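Local coordinates for lytic polysaccharide monooxygenase (Neurospora crassa, PDB 4QI8), which probably uses copper, a reductant and oxygen or hydrogen peroxide to break glycosidic bonds of cellulose oxidatively, at residues F31-C42 against G152-C160. Numbering follows the deposited sequence.
With NO3 (nitrate ion), chain D.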
loop_
_atom_site.group_PDB
_atom_site.type_symbol
_atom_site.label_atom_id
_atom_site.label_comp_id
_atom_site.label_asym_id
_atom_site.label_seq_id
_atom_site.Cartn_x
_atom_site.Cartn_y
_atom_site.Cartn_z
ATOM N N PHE A 31 -13.854 3.244 -1.277
ATOM C CA PHE A 31 -12.598 3.461 -1.965
ATOM C C PHE A 31 -12.293 4.932 -2.198
ATOM O O PHE A 31 -13.130 5.816 -1.983
ATOM C CB PHE A 31 -12.583 2.679 -3.303
ATOM C CG PHE A 31 -13.757 2.946 -4.211
ATOM C CD1 PHE A 31 -13.723 3.984 -5.119
ATOM C CD2 PHE A 31 -14.888 2.141 -4.182
ATOM C CE1 PHE A 31 -14.776 4.210 -5.987
ATOM C CE2 PHE A 31 -15.957 2.383 -5.044
ATOM C CZ PHE A 31 -15.895 3.420 -5.947
ATOM N N VAL A 32 -11.053 5.156 -2.610
ATOM C CA VAL A 32 -10.580 6.391 -3.227
ATOM C C VAL A 32 -10.585 6.176 -4.740
ATOM O O VAL A 32 -10.086 5.157 -5.202
ATOM C CB VAL A 32 -9.129 6.695 -2.768
ATOM C CG1 VAL A 32 -8.533 7.886 -3.509
ATOM C CG2 VAL A 32 -9.061 6.904 -1.261
ATOM N N ASP A 33 -11.157 7.105 -5.511
ATOM C CA ASP A 33 -11.067 7.010 -6.967
ATOM C C ASP A 33 -10.383 8.231 -7.565
ATOM O O ASP A 33 -10.338 8.368 -8.786
ATOM C CB ASP A 33 -12.426 6.730 -7.628
ATOM C CG ASP A 33 -13.448 7.816 -7.385
ATOM O OD1 ASP A 33 -13.059 8.922 -6.951
ATOM O OD2 ASP A 33 -14.655 7.561 -7.648
ATOM N N ASN A 34 -9.801 9.071 -6.710
ATOM C CA ASN A 34 -9.158 10.311 -7.095
ATOM C C ASN A 34 -7.652 10.205 -6.829
ATOM O O ASN A 34 -7.209 10.373 -5.688
ATOM C CB ASN A 34 -9.745 11.441 -6.254
ATOM C CG ASN A 34 -9.269 12.800 -6.696
ATOM O OD1 ASN A 34 -8.389 12.915 -7.561
ATOM N ND2 ASN A 34 -9.850 13.840 -6.120
ATOM N N VAL A 35 -6.854 9.955 -7.863
ATOM C CA VAL A 35 -5.416 9.832 -7.657
ATOM C C VAL A 35 -4.768 11.169 -7.257
ATOM O O VAL A 35 -3.615 11.195 -6.829
ATOM C CB VAL A 35 -4.700 9.267 -8.894
ATOM C CG1 VAL A 35 -5.156 7.837 -9.159
ATOM C CG2 VAL A 35 -4.902 10.168 -10.111
ATOM N N ASN A 36 -5.510 12.273 -7.365
ATOM C CA ASN A 36 -5.015 13.600 -6.985
ATOM C C ASN A 36 -5.403 14.038 -5.578
ATOM O O ASN A 36 -5.028 15.118 -5.145
ATOM C CB ASN A 36 -5.513 14.628 -7.996
ATOM C CG ASN A 36 -5.117 14.266 -9.408
ATOM O OD1 ASN A 36 -5.963 14.089 -10.285
ATOM N ND2 ASN A 36 -3.836 14.122 -9.630
ATOM N N SER A 37 -6.159 13.206 -4.877
ATOM C CA SER A 37 -6.575 13.508 -3.518
ATOM C C SER A 37 -5.487 13.187 -2.503
ATOM O O SER A 37 -4.722 12.236 -2.675
ATOM C CB SER A 37 -7.801 12.655 -3.187
ATOM O OG SER A 37 -8.176 12.788 -1.833
ATOM N N GLN A 38 -5.454 13.942 -1.411
ATOM C CA GLN A 38 -4.619 13.559 -0.279
ATOM C C GLN A 38 -4.958 12.151 0.211
ATOM O O GLN A 38 -4.112 11.469 0.786
ATOM C CB GLN A 38 -4.758 14.557 0.876
ATOM C CG GLN A 38 -4.263 15.947 0.526
ATOM C CD GLN A 38 -2.781 15.949 0.254
ATOM O OE1 GLN A 38 -1.984 15.592 1.123
ATOM N NE2 GLN A 38 -2.396 16.329 -0.960
ATOM N N GLN A 39 -6.204 11.726 0.023
ATOM C CA GLN A 39 -6.598 10.383 0.432
ATOM C C GLN A 39 -5.857 9.260 -0.298
ATOM O O GLN A 39 -5.825 8.144 0.201
ATOM C CB GLN A 39 -8.113 10.193 0.294
ATOM C CG GLN A 39 -8.919 10.991 1.297
ATOM C CD GLN A 39 -10.411 10.785 1.121
ATOM O OE1 GLN A 39 -10.907 10.700 -0.003
ATOM N NE2 GLN A 39 -11.122 10.667 2.223
ATOM N N ILE A 40 -5.234 9.545 -1.440
ATOM C CA ILE A 40 -4.498 8.496 -2.162
ATOM C C ILE A 40 -3.288 8.039 -1.354
ATOM O O ILE A 40 -2.725 6.970 -1.592
ATOM C CB ILE A 40 -4.123 8.932 -3.602
ATOM C CG1 ILE A 40 -3.888 7.732 -4.537
ATOM C CG2 ILE A 40 -2.907 9.840 -3.578
ATOM C CD1 ILE A 40 -5.155 6.938 -4.848
ATOM N N ARG A 41 -2.849 8.876 -0.405
ATOM C CA ARG A 41 -1.643 8.530 0.333
ATOM C C ARG A 41 -1.940 7.514 1.445
ATOM O O ARG A 41 -1.556 6.364 1.347
ATOM C CB ARG A 41 -0.973 9.819 0.879
ATOM C CG ARG A 41 0.304 9.554 1.646
ATOM C CD ARG A 41 1.003 10.829 2.139
ATOM N NE ARG A 41 0.080 11.733 2.821
ATOM C CZ ARG A 41 -0.442 12.874 2.355
ATOM N NH1 ARG A 41 -0.162 13.386 1.145
ATOM N NH2 ARG A 41 -1.271 13.562 3.147
ATOM N N CYS A 42 -2.675 7.946 2.464
ATOM C CA CYS A 42 -3.026 7.107 3.616
ATOM C C CYS A 42 -4.530 7.133 3.923
ATOM O O CYS A 42 -4.935 6.781 5.029
ATOM C CB CYS A 42 -2.213 7.483 4.877
ATOM S SG CYS A 42 -0.453 7.175 4.669
ATOM N N GLY A 152 -11.194 7.542 -13.724
ATOM C CA GLY A 152 -11.714 7.732 -12.387
ATOM C C GLY A 152 -12.522 6.565 -11.855
ATOM O O GLY A 152 -13.188 6.722 -10.834
ATOM N N ALA A 153 -12.421 5.395 -12.496
ATOM C CA ALA A 153 -13.213 4.230 -12.103
ATOM C C ALA A 153 -12.440 3.153 -11.339
ATOM O O ALA A 153 -13.055 2.268 -10.755
ATOM C CB ALA A 153 -13.917 3.624 -13.303
ATOM N N ALA A 154 -11.109 3.204 -11.348
ATOM C CA ALA A 154 -10.312 2.309 -10.514
ATOM C C ALA A 154 -10.606 2.607 -9.048
ATOM O O ALA A 154 -10.754 3.758 -8.656
ATOM C CB ALA A 154 -8.835 2.488 -10.821
ATOM N N GLN A 155 -10.659 1.558 -8.240
ATOM C CA GLN A 155 -11.054 1.669 -6.835
ATOM C C GLN A 155 -9.866 1.356 -5.933
ATOM O O GLN A 155 -9.437 0.206 -5.829
ATOM C CB GLN A 155 -12.202 0.696 -6.537
ATOM C CG GLN A 155 -13.437 0.998 -7.364
ATOM C CD GLN A 155 -14.602 0.067 -7.104
ATOM O OE1 GLN A 155 -14.515 -0.886 -6.312
ATOM N NE2 GLN A 155 -15.704 0.327 -7.795
ATOM N N PHE A 156 -9.339 2.376 -5.265
ATOM C CA PHE A 156 -8.183 2.201 -4.385
ATOM C C PHE A 156 -8.632 2.033 -2.931
ATOM O O PHE A 156 -9.328 2.893 -2.376
ATOM C CB PHE A 156 -7.231 3.401 -4.479
ATOM C CG PHE A 156 -6.604 3.600 -5.835
ATOM C CD1 PHE A 156 -7.288 4.239 -6.858
ATOM C CD2 PHE A 156 -5.303 3.188 -6.063
ATOM C CE1 PHE A 156 -6.688 4.435 -8.089
ATOM C CE2 PHE A 156 -4.702 3.392 -7.288
ATOM C CZ PHE A 156 -5.402 4.014 -8.300
ATOM N N TYR A 157 -8.215 0.928 -2.319
ATOM C CA TYR A 157 -8.515 0.619 -0.919
ATOM C C TYR A 157 -7.177 0.686 -0.178
ATOM O O TYR A 157 -6.279 -0.093 -0.462
ATOM C CB TYR A 157 -9.159 -0.773 -0.809
ATOM C CG TYR A 157 -10.455 -0.875 -1.581
ATOM C CD1 TYR A 157 -11.668 -0.523 -0.979
ATOM C CD2 TYR A 157 -10.484 -1.314 -2.905
ATOM C CE1 TYR A 157 -12.859 -0.600 -1.672
ATOM C CE2 TYR A 157 -11.679 -1.400 -3.600
ATOM C CZ TYR A 157 -12.861 -1.038 -2.979
ATOM O OH TYR A 157 -14.071 -1.100 -3.634
ATOM N N ILE A 158 -7.040 1.651 0.730
ATOM C CA ILE A 158 -5.743 2.101 1.242
ATOM C C ILE A 158 -5.737 2.214 2.760
ATOM O O ILE A 158 -6.745 2.623 3.351
ATOM C CB ILE A 158 -5.402 3.490 0.641
ATOM C CG1 ILE A 158 -5.189 3.382 -0.870
ATOM C CG2 ILE A 158 -4.182 4.125 1.312
ATOM C CD1 ILE A 158 -5.349 4.717 -1.597
ATOM N N SER A 159 -4.593 1.920 3.378
ATOM C CA SER A 159 -4.307 2.440 4.713
ATOM C C SER A 159 -2.799 2.520 4.892
ATOM O O SER A 159 -2.036 2.032 4.059
ATOM C CB SER A 159 -4.924 1.563 5.813
ATOM O OG SER A 159 -4.214 0.343 5.898
ATOM N N CYS A 160 -2.385 3.110 6.017
ATOM C CA CYS A 160 -0.976 3.213 6.375
ATOM C C CYS A 160 -0.722 2.836 7.823
ATOM O O CYS A 160 -1.377 3.340 8.726
ATOM C CB CYS A 160 -0.465 4.637 6.192
ATOM S SG CYS A 160 -0.425 5.157 4.477
HETATM N N NO3 D . -17.623 4.250 -2.061
HETATM O O1 NO3 D . -18.616 5.163 -2.095
HETATM O O2 NO3 D . -16.321 4.527 -2.273
HETATM O O3 NO3 D . -17.967 2.983 -1.780
HETATM O O HOH W 1 -9.816 5.893 -10.100
HETATM O O HOH W 2 -15.665 5.633 -9.335
HETATM O O HOH W 3 -4.405 4.832 6.991
#
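Phe31 lies flat on the side chain of Gln155, an example of how a loop can cover a copper-site tyrosine and its hydrogen-bond partner. Gln155 CG stands 3.5 Å from the centroid of the Phe31 ring, almost on its normal, and the amide follows with its plane only 7° from that of the ring. Over the opposite ring face is an oxygen of a nitrate ion, probably from the crystallisation liquor. CG of Phe31 lies between its backbone N and carbonyl carbon (chi1 53°), which turns the ring edge toward the face of Tyr157 in an offset edge-to-face pair, planes at 72°, while CB rests over that same tyrosine face. Tyr157 OH, from a residue of the copper site, donates to Gln155 OE1 at 2.7 Å, from above the amide plane. The amide of Gln155, which probably takes part in binding oxygen, is thus held by the ring stacked on one face and by the hydroxyl bond, which arrives from that same side. Were Phe31 replaced by an alanine, this amide would probably lose its stacked partner, leaving the bond from Tyr157 OH with less help in fixing its rotation. Next to this layer, Val32 and Phe156 form a single antiparallel bridge through two nearly straight bonds, Val32 N to Phe156 O and Phe156 N to Val32 O, both 2.9 Å. The Phe156 ring carries Ile40 CD1 over one face, 3.9 Å from its centroid, and Ile40 CD1 also meets Ile158 CD1. At the far end the Cys42–Cys160 disulfide ties the segments covalently, and one water links Cys42 O to Cys160 N. The loop and short helix 39-42 therefore lie along strand 155-166 of the beta-sandwich, whose neighbour, strand 134-144, touches Phe156 and Ile158, while Trp99 of strand 99-104 packs against the disulfide.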